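Local coordinates for protein response regulator receiver (Brucella melitensis biovar Abortus, PDB 4G97) that probably relays stress signals in two-component transduction, pairing a phosphorylatable receiver with a sigma-factor-like domain that sequesters an anti-sigma factor once released, at residues F17-T22 against R224-E229; D52-Y57 against A113-V118; R141-E146 against L177-K182; E160-E165 against M245-I250. All coordinates share one frame; numbering follows the deposited sequence.

Interaction 1: residues F17-T22 against R224-E229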
loop_
_atom_site.group_PDB
_atom_site.type_symbol
_atom_site.label_atom_id
_atom_site.label_comp_id
_atom_site.label_asym_id
_atom_site.label_seq_id
_atom_site.Cartn_x
_atom_site.Cartn_y
_atom_site.Cartn_z
ATOM N N PHE A 17 -0.161 -6.256 -1.148
ATOM C CA PHE A 17 -0.539 -6.049 -2.538
ATOM C C PHE A 17 -2.076 -5.980 -2.676
ATOM O O PHE A 17 -2.583 -5.033 -3.273
ATOM C CB PHE A 17 0.041 -7.177 -3.399
ATOM C CG PHE A 17 -0.356 -7.145 -4.856
ATOM C CD1 PHE A 17 0.066 -6.108 -5.690
ATOM C CD2 PHE A 17 -1.114 -8.174 -5.411
ATOM C CE1 PHE A 17 -0.304 -6.081 -7.035
ATOM C CE2 PHE A 17 -1.462 -8.152 -6.765
ATOM C CZ PHE A 17 -1.064 -7.098 -7.561
ATOM N N SER A 18 -2.809 -6.950 -2.074
ATOM C CA SER A 18 -4.269 -7.027 -2.142
ATOM C C SER A 18 -4.949 -5.783 -1.547
ATOM O O SER A 18 -5.869 -5.263 -2.159
ATOM C CB SER A 18 -4.764 -8.284 -1.455
ATOM O OG SER A 18 -6.114 -8.535 -1.809
ATOM N N ARG A 19 -4.476 -5.302 -0.371
ATOM C CA ARG A 19 -4.983 -4.092 0.277
ATOM C C ARG A 19 -4.718 -2.860 -0.588
ATOM O O ARG A 19 -5.625 -2.046 -0.751
ATOM C CB ARG A 19 -4.356 -3.918 1.661
ATOM C CG ARG A 19 -4.737 -5.026 2.653
ATOM C CD ARG A 19 -3.983 -4.840 3.939
ATOM N NE ARG A 19 -4.049 -6.033 4.780
ATOM C CZ ARG A 19 -3.484 -6.144 5.976
ATOM N NH1 ARG A 19 -2.823 -5.122 6.506
ATOM N NH2 ARG A 19 -3.574 -7.278 6.652
ATOM N N ALA A 20 -3.495 -2.715 -1.162
ATOM C CA ALA A 20 -3.145 -1.571 -2.041
ATOM C C ALA A 20 -4.025 -1.554 -3.286
ATOM O O ALA A 20 -4.409 -0.494 -3.774
ATOM C CB ALA A 20 -1.694 -1.661 -2.465
ATOM N N LEU A 21 -4.375 -2.751 -3.766
ATOM C CA LEU A 21 -5.185 -2.986 -4.943
ATOM C C LEU A 21 -6.666 -2.702 -4.740
ATOM O O LEU A 21 -7.296 -2.221 -5.659
ATOM C CB LEU A 21 -4.983 -4.444 -5.361
ATOM C CG LEU A 21 -4.991 -4.730 -6.840
ATOM C CD1 LEU A 21 -3.745 -4.141 -7.520
ATOM C CD2 LEU A 21 -5.058 -6.242 -7.074
ATOM N N THR A 22 -7.223 -2.999 -3.561
ATOM C CA THR A 22 -8.654 -2.827 -3.278
ATOM C C THR A 22 -8.985 -1.568 -2.452
ATOM O O THR A 22 -10.132 -1.124 -2.450
ATOM C CB THR A 22 -9.225 -4.084 -2.610
ATOM O OG1 THR A 22 -8.695 -4.197 -1.288
ATOM C CG2 THR A 22 -8.976 -5.335 -3.414
ATOM N N ARG A 224 4.545 -7.985 10.585
ATOM C CA ARG A 224 3.808 -7.878 11.857
ATOM C C ARG A 224 2.406 -7.250 11.670
ATOM O O ARG A 224 1.507 -7.467 12.495
ATOM C CB ARG A 224 4.583 -6.983 12.843
ATOM C CG ARG A 224 5.772 -7.641 13.491
ATOM C CD ARG A 224 6.387 -6.671 14.479
ATOM N NE ARG A 224 7.385 -7.322 15.326
ATOM C CZ ARG A 224 8.238 -6.680 16.119
ATOM N NH1 ARG A 224 8.250 -5.351 16.158
ATOM N NH2 ARG A 224 9.097 -7.358 16.865
ATOM N N LEU A 225 2.228 -6.499 10.582
ATOM C CA LEU A 225 0.983 -5.791 10.286
ATOM C C LEU A 225 0.304 -6.327 9.052
ATOM O O LEU A 225 -0.606 -5.697 8.517
ATOM C CB LEU A 225 1.265 -4.289 10.161
ATOM C CG LEU A 225 1.773 -3.601 11.429
ATOM C CD1 LEU A 225 2.175 -2.195 11.118
ATOM C CD2 LEU A 225 0.685 -3.548 12.515
ATOM N N LEU A 226 0.701 -7.526 8.627
ATOM C CA LEU A 226 0.122 -8.133 7.438
ATOM C C LEU A 226 -0.399 -9.540 7.721
ATOM O O LEU A 226 -0.420 -10.385 6.836
ATOM C CB LEU A 226 1.149 -8.104 6.270
ATOM C CG LEU A 226 1.591 -6.731 5.738
ATOM C CD1 LEU A 226 2.841 -6.854 4.853
ATOM C CD2 LEU A 226 0.442 -6.042 4.965
ATOM N N THR A 227 -0.839 -9.788 8.957
ATOM C CA THR A 227 -1.355 -11.112 9.346
ATOM C C THR A 227 -2.753 -11.397 8.812
ATOM O O THR A 227 -3.098 -12.555 8.608
ATOM C CB THR A 227 -1.327 -11.284 10.882
ATOM O OG1 THR A 227 -2.391 -10.524 11.446
ATOM C CG2 THR A 227 0.007 -10.876 11.502
ATOM N N GLY A 228 -3.574 -10.354 8.662
ATOM C CA GLY A 228 -4.978 -10.511 8.278
ATOM C C GLY A 228 -5.788 -11.067 9.448
ATOM O O GLY A 228 -6.903 -11.550 9.265
ATOM N N GLU A 229 -5.236 -11.010 10.661
ATOM C CA GLU A 229 -5.930 -11.568 11.817
ATOM C C GLU A 229 -6.536 -10.562 12.819
ATOM O O GLU A 229 -7.206 -10.958 13.782
ATOM C CB GLU A 229 -5.070 -12.665 12.479
ATOM C CG GLU A 229 -5.047 -13.966 11.668
ATOM C CD GLU A 229 -6.369 -14.688 11.432
ATOM O OE1 GLU A 229 -7.264 -14.630 12.309
ATOM O OE2 GLU A 229 -6.496 -15.344 10.372
#

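Interaction 2: residues D52-Y57 against A113-V118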
loop_
_atom_site.group_PDB
_atom_site.type_symbol
_atom_site.label_atom_id
_atom_site.label_comp_id
_atom_site.label_asym_id
_atom_site.label_seq_id
_atom_site.Cartn_x
_atom_site.Cartn_y
_atom_site.Cartn_z
ATOM N N ASP A 52 7.702 -19.919 -6.249
ATOM C CA ASP A 52 6.488 -20.092 -5.477
ATOM C C ASP A 52 5.775 -18.733 -5.274
ATOM O O ASP A 52 4.553 -18.682 -5.394
ATOM C CB ASP A 52 6.824 -20.779 -4.146
ATOM C CG ASP A 52 7.339 -22.209 -4.297
ATOM O OD1 ASP A 52 6.862 -22.925 -5.215
ATOM O OD2 ASP A 52 8.161 -22.631 -3.466
ATOM N N ARG A 53 6.545 -17.640 -5.059
ATOM C CA ARG A 53 6.012 -16.277 -4.854
ATOM C C ARG A 53 5.260 -15.798 -6.082
ATOM O O ARG A 53 4.113 -15.371 -5.962
ATOM C CB ARG A 53 7.116 -15.271 -4.475
ATOM C CG ARG A 53 6.557 -14.007 -3.782
ATOM C CD ARG A 53 7.575 -12.895 -3.537
ATOM N NE ARG A 53 6.898 -11.670 -3.080
ATOM C CZ ARG A 53 7.275 -10.429 -3.371
ATOM N NH1 ARG A 53 8.360 -10.211 -4.112
ATOM N NH2 ARG A 53 6.566 -9.391 -2.925
ATOM N N ILE A 54 5.901 -15.911 -7.274
ATOM C CA ILE A 54 5.322 -15.567 -8.580
ATOM C C ILE A 54 4.035 -16.369 -8.811
ATOM O O ILE A 54 3.017 -15.774 -9.153
ATOM C CB ILE A 54 6.366 -15.667 -9.743
ATOM C CG1 ILE A 54 7.559 -14.725 -9.485
ATOM C CG2 ILE A 54 5.725 -15.379 -11.127
ATOM C CD1 ILE A 54 8.819 -14.968 -10.363
ATOM N N GLY A 55 4.082 -17.688 -8.568
ATOM C CA GLY A 55 2.922 -18.576 -8.684
ATOM C C GLY A 55 1.770 -18.195 -7.760
ATOM O O GLY A 55 0.596 -18.308 -8.139
ATOM N N LEU A 56 2.098 -17.733 -6.532
ATOM C CA LEU A 56 1.073 -17.307 -5.587
ATOM C C LEU A 56 0.388 -16.025 -6.086
ATOM O O LEU A 56 -0.835 -15.963 -6.076
ATOM C CB LEU A 56 1.656 -17.111 -4.172
ATOM C CG LEU A 56 0.698 -16.673 -3.047
ATOM C CD1 LEU A 56 -0.415 -17.699 -2.808
ATOM C CD2 LEU A 56 1.439 -16.439 -1.748
ATOM N N TYR A 57 1.176 -15.019 -6.523
ATOM C CA TYR A 57 0.659 -13.735 -7.016
ATOM C C TYR A 57 -0.111 -13.902 -8.318
ATOM O O TYR A 57 -1.127 -13.220 -8.515
ATOM C CB TYR A 57 1.800 -12.746 -7.215
ATOM C CG TYR A 57 2.191 -11.994 -5.966
ATOM C CD1 TYR A 57 2.907 -12.616 -4.949
ATOM C CD2 TYR A 57 1.853 -10.651 -5.803
ATOM C CE1 TYR A 57 3.301 -11.914 -3.809
ATOM C CE2 TYR A 57 2.246 -9.940 -4.675
ATOM C CZ TYR A 57 2.996 -10.565 -3.696
ATOM O OH TYR A 57 3.404 -9.858 -2.597
ATOM N N ALA A 113 5.337 -9.365 -15.339
ATOM C CA ALA A 113 4.680 -9.708 -16.615
ATOM C C ALA A 113 4.196 -11.153 -16.536
ATOM O O ALA A 113 3.087 -11.453 -16.967
ATOM C CB ALA A 113 5.657 -9.550 -17.772
ATOM N N GLU A 114 5.009 -12.038 -15.933
ATOM C CA GLU A 114 4.625 -13.436 -15.749
ATOM C C GLU A 114 3.429 -13.504 -14.778
ATOM O O GLU A 114 2.475 -14.234 -15.050
ATOM C CB GLU A 114 5.820 -14.267 -15.256
ATOM C CG GLU A 114 5.490 -15.749 -15.148
ATOM C CD GLU A 114 6.518 -16.624 -14.466
ATOM O OE1 GLU A 114 7.619 -16.124 -14.146
ATOM O OE2 GLU A 114 6.219 -17.820 -14.251
ATOM N N ILE A 115 3.446 -12.679 -13.681
ATOM C CA ILE A 115 2.320 -12.597 -12.733
ATOM C C ILE A 115 1.049 -12.154 -13.458
ATOM O O ILE A 115 -0.016 -12.745 -13.238
ATOM C CB ILE A 115 2.646 -11.662 -11.526
ATOM C CG1 ILE A 115 3.644 -12.342 -10.570
ATOM C CG2 ILE A 115 1.375 -11.208 -10.790
ATOM C CD1 ILE A 115 4.343 -11.462 -9.700
ATOM N N LEU A 116 1.159 -11.115 -14.314
ATOM C CA LEU A 116 -0.000 -10.580 -15.036
ATOM C C LEU A 116 -0.384 -11.347 -16.310
ATOM O O LEU A 116 -1.454 -11.086 -16.856
ATOM C CB LEU A 116 0.125 -9.078 -15.312
ATOM C CG LEU A 116 0.022 -8.143 -14.106
ATOM C CD1 LEU A 116 0.390 -6.744 -14.492
ATOM C CD2 LEU A 116 -1.367 -8.193 -13.445
ATOM N N GLU A 117 0.459 -12.303 -16.753
ATOM C CA GLU A 117 0.217 -13.161 -17.934
ATOM C C GLU A 117 0.150 -12.333 -19.218
ATOM O O GLU A 117 -0.814 -12.425 -19.978
ATOM C CB GLU A 117 -1.051 -14.031 -17.768
ATOM C CG GLU A 117 -1.037 -14.956 -16.566
ATOM C CD GLU A 117 -2.126 -16.007 -16.532
ATOM O OE1 GLU A 117 -3.196 -15.794 -17.148
ATOM O OE2 GLU A 117 -1.927 -17.029 -15.840
ATOM N N VAL A 118 1.171 -11.491 -19.414
ATOM C CA VAL A 118 1.345 -10.599 -20.562
ATOM C C VAL A 118 2.791 -10.731 -21.010
ATOM O O VAL A 118 3.640 -11.139 -20.207
ATOM C CB VAL A 118 0.970 -9.104 -20.268
ATOM C CG1 VAL A 118 -0.513 -8.947 -19.939
ATOM C CG2 VAL A 118 1.838 -8.494 -19.171
#

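Interaction 3: residues R141-E146 against L177-K182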
loop_
_atom_site.group_PDB
_atom_site.type_symbol
_atom_site.label_atom_id
_atom_site.label_comp_id
_atom_site.label_asym_id
_atom_site.label_seq_id
_atom_site.Cartn_x
_atom_site.Cartn_y
_atom_site.Cartn_z
ATOM N N ARG A 141 -2.196 18.335 0.933
ATOM C CA ARG A 141 -1.523 18.831 2.132
ATOM C C ARG A 141 -1.373 17.628 3.068
ATOM O O ARG A 141 -2.359 16.987 3.424
ATOM C CB ARG A 141 -2.341 19.951 2.810
ATOM C CG ARG A 141 -2.369 21.234 1.999
ATOM C CD ARG A 141 -3.326 22.258 2.577
ATOM N NE ARG A 141 -2.775 22.898 3.770
ATOM C CZ ARG A 141 -3.154 22.627 5.010
ATOM N NH1 ARG A 141 -4.093 21.720 5.242
ATOM N NH2 ARG A 141 -2.588 23.248 6.028
ATOM N N LEU A 142 -0.142 17.285 3.426
ATOM C CA LEU A 142 0.017 16.127 4.281
ATOM C C LEU A 142 0.871 16.328 5.502
ATOM O O LEU A 142 1.772 17.164 5.529
ATOM C CB LEU A 142 0.407 14.873 3.476
ATOM C CG LEU A 142 1.652 14.938 2.631
ATOM C CD1 LEU A 142 2.892 14.666 3.474
ATOM C CD2 LEU A 142 1.557 13.940 1.474
ATOM N N MET A 143 0.573 15.553 6.521
ATOM C CA MET A 143 1.343 15.565 7.742
ATOM C C MET A 143 2.210 14.287 7.789
ATOM O O MET A 143 1.724 13.188 7.476
ATOM C CB MET A 143 0.402 15.634 8.930
ATOM C CG MET A 143 1.103 15.562 10.261
ATOM S SD MET A 143 0.020 15.630 11.709
ATOM C CE MET A 143 -1.354 14.740 11.151
ATOM N N ILE A 144 3.487 14.457 8.205
ATOM C CA ILE A 144 4.449 13.371 8.399
ATOM C C ILE A 144 4.629 13.157 9.892
ATOM O O ILE A 144 4.940 14.107 10.596
ATOM C CB ILE A 144 5.815 13.639 7.698
ATOM C CG1 ILE A 144 5.621 13.778 6.162
ATOM C CG2 ILE A 144 6.852 12.466 8.038
ATOM C CD1 ILE A 144 6.823 14.269 5.376
ATOM N N ILE A 145 4.416 11.927 10.381
ATOM C CA ILE A 145 4.701 11.555 11.770
ATOM C C ILE A 145 5.923 10.639 11.678
ATOM O O ILE A 145 5.811 9.470 11.283
ATOM C CB ILE A 145 3.549 10.908 12.577
ATOM C CG1 ILE A 145 2.253 11.776 12.529
ATOM C CG2 ILE A 145 4.019 10.743 14.035
ATOM C CD1 ILE A 145 1.023 11.078 12.969
ATOM N N GLU A 146 7.094 11.202 11.958
ATOM C CA GLU A 146 8.368 10.494 11.848
ATOM C C GLU A 146 9.429 11.167 12.725
ATOM O O GLU A 146 9.690 12.355 12.549
ATOM C CB GLU A 146 8.815 10.437 10.361
ATOM C CG GLU A 146 10.212 9.884 10.126
ATOM C CD GLU A 146 10.354 8.440 10.548
ATOM O OE1 GLU A 146 11.106 8.164 11.509
ATOM O OE2 GLU A 146 9.647 7.592 9.960
ATOM N N LEU A 177 -1.163 15.370 17.270
ATOM C CA LEU A 177 -2.548 15.808 17.499
ATOM C C LEU A 177 -2.630 17.334 17.375
ATOM O O LEU A 177 -3.553 17.853 16.743
ATOM C CB LEU A 177 -3.028 15.348 18.875
ATOM N N ALA A 178 -1.615 18.043 17.900
ATOM C CA ALA A 178 -1.549 19.496 17.825
ATOM C C ALA A 178 -1.360 19.976 16.380
ATOM O O ALA A 178 -2.021 20.935 15.972
ATOM C CB ALA A 178 -0.437 20.024 18.720
ATOM N N LEU A 179 -0.482 19.295 15.602
ATOM C CA LEU A 179 -0.228 19.615 14.195
ATOM C C LEU A 179 -1.453 19.286 13.351
ATOM O O LEU A 179 -1.775 20.054 12.444
ATOM C CB LEU A 179 1.041 18.903 13.671
ATOM C CG LEU A 179 1.459 19.150 12.213
ATOM C CD1 LEU A 179 1.728 20.652 11.933
ATOM C CD2 LEU A 179 2.681 18.352 11.893
ATOM N N TYR A 180 -2.165 18.183 13.674
ATOM C CA TYR A 180 -3.403 17.832 12.971
ATOM C C TYR A 180 -4.498 18.909 13.200
ATOM O O TYR A 180 -5.175 19.275 12.241
ATOM C CB TYR A 180 -3.937 16.429 13.345
ATOM C CG TYR A 180 -5.216 16.127 12.603
ATOM C CD1 TYR A 180 -5.201 15.848 11.240
ATOM C CD2 TYR A 180 -6.454 16.266 13.225
ATOM C CE1 TYR A 180 -6.382 15.708 10.517
ATOM C CE2 TYR A 180 -7.645 16.090 12.518
ATOM C CZ TYR A 180 -7.602 15.808 11.162
ATOM O OH TYR A 180 -8.760 15.649 10.443
ATOM N N GLU A 181 -4.668 19.398 14.458
ATOM C CA GLU A 181 -5.674 20.423 14.795
ATOM C C GLU A 181 -5.387 21.782 14.168
ATOM O O GLU A 181 -6.299 22.408 13.618
ATOM C CB GLU A 181 -5.904 20.549 16.312
ATOM C CG GLU A 181 -6.823 19.478 16.892
ATOM C CD GLU A 181 -8.267 19.518 16.418
ATOM O OE1 GLU A 181 -9.081 20.239 17.041
ATOM O OE2 GLU A 181 -8.583 18.828 15.421
ATOM N N LYS A 182 -4.119 22.206 14.196
ATOM C CA LYS A 182 -3.699 23.478 13.633
ATOM C C LYS A 182 -3.698 23.499 12.094
ATOM O O LYS A 182 -4.176 24.466 11.500
ATOM C CB LYS A 182 -2.327 23.858 14.175
#

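Interaction 4: residues E160-E165 against M245-I250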
loop_
_atom_site.group_PDB
_atom_site.type_symbol
_atom_site.label_atom_id
_atom_site.label_comp_id
_atom_site.label_asym_id
_atom_site.label_seq_id
_atom_site.Cartn_x
_atom_site.Cartn_y
_atom_site.Cartn_z
ATOM N N GLU A 160 7.054 16.374 -2.081
ATOM C CA GLU A 160 7.175 17.686 -2.722
ATOM C C GLU A 160 7.435 17.556 -4.211
ATOM O O GLU A 160 6.842 18.308 -5.003
ATOM C CB GLU A 160 8.276 18.506 -2.048
ATOM C CG GLU A 160 7.878 18.973 -0.661
ATOM C CD GLU A 160 8.928 19.715 0.146
ATOM O OE1 GLU A 160 10.136 19.616 -0.165
ATOM O OE2 GLU A 160 8.535 20.343 1.152
ATOM N N SER A 161 8.262 16.560 -4.609
ATOM C CA SER A 161 8.577 16.307 -6.012
ATOM C C SER A 161 7.319 15.949 -6.789
ATOM O O SER A 161 7.260 16.210 -7.987
ATOM C CB SER A 161 9.615 15.196 -6.148
ATOM O OG SER A 161 9.019 13.910 -6.060
ATOM N N LEU A 162 6.311 15.365 -6.098
ATOM C CA LEU A 162 5.014 14.978 -6.654
ATOM C C LEU A 162 4.011 16.149 -6.655
ATOM O O LEU A 162 2.901 15.993 -7.148
ATOM C CB LEU A 162 4.427 13.811 -5.849
ATOM C CG LEU A 162 5.115 12.453 -5.950
ATOM C CD1 LEU A 162 4.671 11.538 -4.822
ATOM C CD2 LEU A 162 4.848 11.800 -7.294
ATOM N N GLY A 163 4.389 17.274 -6.056
ATOM C CA GLY A 163 3.566 18.477 -5.978
ATOM C C GLY A 163 2.749 18.609 -4.710
ATOM O O GLY A 163 1.875 19.467 -4.635
ATOM N N HIS A 164 3.025 17.777 -3.698
ATOM C CA HIS A 164 2.289 17.827 -2.449
ATOM C C HIS A 164 2.902 18.813 -1.490
ATOM O O HIS A 164 4.021 19.282 -1.702
ATOM C CB HIS A 164 2.141 16.420 -1.805
ATOM C CG HIS A 164 1.501 15.410 -2.704
ATOM N ND1 HIS A 164 0.220 15.587 -3.196
ATOM C CD2 HIS A 164 2.006 14.259 -3.196
ATOM C CE1 HIS A 164 -0.002 14.556 -3.993
ATOM N NE2 HIS A 164 1.048 13.721 -4.014
ATOM N N GLU A 165 2.168 19.143 -0.441
ATOM C CA GLU A 165 2.656 20.087 0.544
ATOM C C GLU A 165 2.766 19.423 1.914
ATOM O O GLU A 165 1.792 18.865 2.406
ATOM C CB GLU A 165 1.724 21.316 0.609
ATOM C CG GLU A 165 2.198 22.387 1.581
ATOM C CD GLU A 165 1.155 23.418 1.972
ATOM O OE1 GLU A 165 0.104 23.493 1.298
ATOM O OE2 GLU A 165 1.385 24.143 2.966
ATOM N N MET A 245 8.037 3.263 -4.018
ATOM C CA MET A 245 7.072 2.556 -3.172
ATOM C C MET A 245 6.131 3.593 -2.534
ATOM O O MET A 245 4.919 3.402 -2.538
ATOM C CB MET A 245 7.777 1.689 -2.105
ATOM C CG MET A 245 6.803 1.003 -1.163
ATOM S SD MET A 245 7.604 0.154 0.214
ATOM C CE MET A 245 8.189 -1.298 -0.617
ATOM N N VAL A 246 6.703 4.696 -2.033
ATOM C CA VAL A 246 5.995 5.834 -1.419
ATOM C C VAL A 246 5.091 6.508 -2.461
ATOM O O VAL A 246 3.898 6.696 -2.222
ATOM C CB VAL A 246 6.993 6.832 -0.785
ATOM C CG1 VAL A 246 6.286 8.106 -0.338
ATOM C CG2 VAL A 246 7.726 6.188 0.393
ATOM N N LYS A 247 5.659 6.833 -3.616
ATOM C CA LYS A 247 4.957 7.435 -4.746
ATOM C C LYS A 247 3.704 6.605 -5.121
ATOM O O LYS A 247 2.605 7.164 -5.261
ATOM C CB LYS A 247 5.937 7.523 -5.923
ATOM C CG LYS A 247 5.339 8.022 -7.228
ATOM C CD LYS A 247 6.426 8.384 -8.233
ATOM C CE LYS A 247 6.769 7.275 -9.195
ATOM N NZ LYS A 247 7.908 7.648 -10.079
ATOM N N ALA A 248 3.885 5.273 -5.258
ATOM C CA ALA A 248 2.831 4.333 -5.621
ATOM C C ALA A 248 1.735 4.281 -4.596
ATOM O O ALA A 248 0.569 4.271 -4.973
ATOM C CB ALA A 248 3.411 2.939 -5.814
ATOM N N LEU A 249 2.093 4.211 -3.308
ATOM C CA LEU A 249 1.096 4.114 -2.256
ATOM C C LEU A 249 0.330 5.412 -2.030
ATOM O O LEU A 249 -0.863 5.350 -1.776
ATOM C CB LEU A 249 1.652 3.513 -0.981
ATOM C CG LEU A 249 2.094 2.044 -1.127
ATOM C CD1 LEU A 249 2.909 1.619 0.066
ATOM C CD2 LEU A 249 0.896 1.114 -1.351
ATOM N N ILE A 250 0.987 6.579 -2.211
ATOM C CA ILE A 250 0.283 7.865 -2.143
ATOM C C ILE A 250 -0.726 7.932 -3.287
ATOM O O ILE A 250 -1.880 8.299 -3.060
ATOM C CB ILE A 250 1.220 9.108 -2.122
ATOM C CG1 ILE A 250 2.025 9.132 -0.823
ATOM C CG2 ILE A 250 0.382 10.412 -2.252
ATOM C CD1 ILE A 250 3.191 10.107 -0.853
#

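Interaction 1: residues F17-T22 against R224-E229
The junction between the sigma-like part and the receiver domain is bridged here by Arg19 of helix 11-22, whose guanidinium meets Leu225, Leu226 and Gly228 in the loop joining strand 215-219 to strand 236-238. In CheY-like receivers this loop region and the last strand and helix commonly form the output face, so the position is consistent with a docking surface for the effector domain. With its chain extended from CG to NE, Arg19 spans a gap of 9.7 Å between its CA and that of Leu226. Arg19 NH1 donates to Leu225 O at 3.0 Å, with an N-H...O angle of 146°. The donor lies in the carbonyl plane, while the oxygen sits 23° out of the guanidinium plane. Leu226 sends its CD2 methyl over one face of that group, 3.7 Å from Arg19 NH1 and offset toward the rim. Gly228 N lies at the edge, in plane, 3.7 Å from Arg19 NH2. Both nitrogens are donors, and they converge on Glu232 OE1, which forms a salt bridge with Arg19 NH2 and a hydrogen bond with Gly228 N. Asp29 forms a second salt bridge at Arg19 NE, and Pro233 O bonds to Arg19 NH1. Within the loop, Thr227 OG1 accepts from Glu229 N at 3.0 Å in an ST turn, and it is also bonded to Glu232. The arginine is thus shared between carboxylates from both domains and two backbone carbonyls, which fixes the rotation of the guanidinium and would probably favour its charged state in this buried position.

Interaction 2: residues D52-Y57 against A113-V118
Ile54 and Ile115 face each other between segments 52-57 and 113-118, with the nearest CA pair of the two at 5.9 Å. Ile54 places its CG1 branch next to its own backbone N (chi1 -59°), which turns the CG2 methyl opposite that nitrogen and into the other helix. There Ile54 CG2 packs 3.7 Å from Ile115 CG1 and 3.6 Å from Glu114 OE1. Glu114 leaves with CG opposite its backbone N (chi1 -176°) and stays extended beyond it; it crosses Ile54 at about a right angle and lays its carboxyl carbon, CD, 3.7 Å from Ile54 CG2. The polar end does not rely on this neighbour: Glu114 OE1 is hydrogen-bonded to Ser50 OG, just ahead of helix 52-64. This packing joins the region-2-like part of the sigma mimic to its C-terminal, helix-turn-helix-related part. Helix 109-116 closes in a Schellman motif in which Glu117, with positive phi, is the C-prime residue and Val118 N reaches back to Ala113 O. About a turn on from Ile54, Tyr57 meets the same isoleucine: Ile115 CD1 lies 3.8 Å from Tyr57 CB and Ile115 CG2 3.9 Å from the same carbon, gripping the root of the tyrosine while the ring leads away. That ring meets Phe107 edge-to-face, and Tyr57 OH is hydrogen-bonded to Glu105. Within helix 52-64, Arg53 NH2 donates to Tyr57 OH at 3.2 Å, the hydroxyl tilted 28° from the guanidinium plane, and Arg53 adds a cation-pi contact with Phe107.

Interaction 3: residues R141-E146 against L177-K182
Met143, on the strand at the middle of the 2-1-3 run of the receiver sheet, reaches out to Leu179 and Tyr180 of helix 173-183. The methionine makes three distinct touches. Its CG lies 3.6 Å from Leu179 CD2, its SD is 3.8 Å from Leu179 CG, and its methyl carbon CE stands 3.8 Å from Tyr180 CB. The first two torsions run straight out from the strand (chi1 176°, chi2 -180°), and the bend comes at the thioether, where chi3 of 36° swings CE round to the base of the tyrosine. Met143 and Leu179 slide past each other in opposite directions, whereas Met143 and Tyr180 cross at about a right angle. Met143 CE comes up at the edge of the Tyr180 ring, near its plane, and is 4.0 Å from Tyr180 CD1. Around this shell, Val167 and Val188 of the two adjoining strands and Pro185 also touch Met143, and backbone bonds to Met187 and Leu189 hold its strand in place. At the end of the strand where Arg141 lies, that residue forms a salt bridge with Glu183. The fold explains the pairing: strand 165-170, helix 173-183 and strand 187-191 form a beta-alpha-beta crossover that passes over strand 141-145, as in CheY-like receivers. Beyond Met143 the strand runs toward Glu146, whose carboxylate lies close to Asp191, the predicted phosphorylation site. No hydrogen bond links strand and helix across this contact; it rests on hydrophobic burial and dispersion, with the pliable thioether fitting one flat and one branched partner together.

Interaction 4: residues E160-E165 against M245-I250
Leu162 crosses Lys247 at about a right angle, its two methyls lying along one side of the lysine's base. Leu162 CD2 rests 3.8 Å from Lys247 CG and 3.9 Å from CD of the same lysine, while Leu162 CD1 approaches Lys247 CA at 4.1 Å. The aliphatic part of the lysine alone is used: its chain leaves opposite the backbone N (chi1 175°) and bends at chi3, carrying the ammonium group away from the leucine. Three residues on, Ile250 takes up the next position. Its CD1 makes a looser apolar contact with Leu162 CD1 at 4.5 Å, and its CG2 methyl lies 3.8 Å from His164 NE2. His164 and Ile250 slide past each other in opposite directions, and the methyl approaches the imidazole obliquely. Leu162 and His164 are brought to the same partner helix by the turn between them, where Gly163, at positive phi, ends the preceding helix in a Schellman motif with Gly163 N bonded to Glu160 O at 2.9 Å. The contact thereby joins the end of helix 149-161 to helix 243-265, the first and last helices of the receiver, which lie on one side of its sheet. Lys247 and its neighbour Ala248 also touch Phe99 of the sigma-like domain. His164 NE2 is hydrogen-bonded to Gln137 OE1, and His164 ND1 to Thr140 N. Those two bonds fix the rotation of the ring and are consistent with a neutral imidazole carrying its proton on NE2; the polar ring is held by these outside partners and gives Ile250 only van der Waals contact.

From the N terminus, helix 11-22 opens interaction 1, a long loop closed by 224-229 that joins the sigma-like part to the receiver. Nested inside it, interaction 2 closes first and holds two portions of the sigma-like part together. Interaction 3, also nested in interaction 1, fixes a helix of the receiver to its first strand. Interaction 4 opens before interaction 3 closes and ends beyond 224-229, so it crosses both interactions 1 and 3. Ala20 packs on Leu249 across the two domains, whereas Phe17-Tyr57 links interactions 1 and 2 within the sigma-like part and a probable Leu142 N-Glu165 O hydrogen bond links interactions 3 and 4 within the receiver. Interactions 2 and 3 lie on opposite sides of the chain's centre.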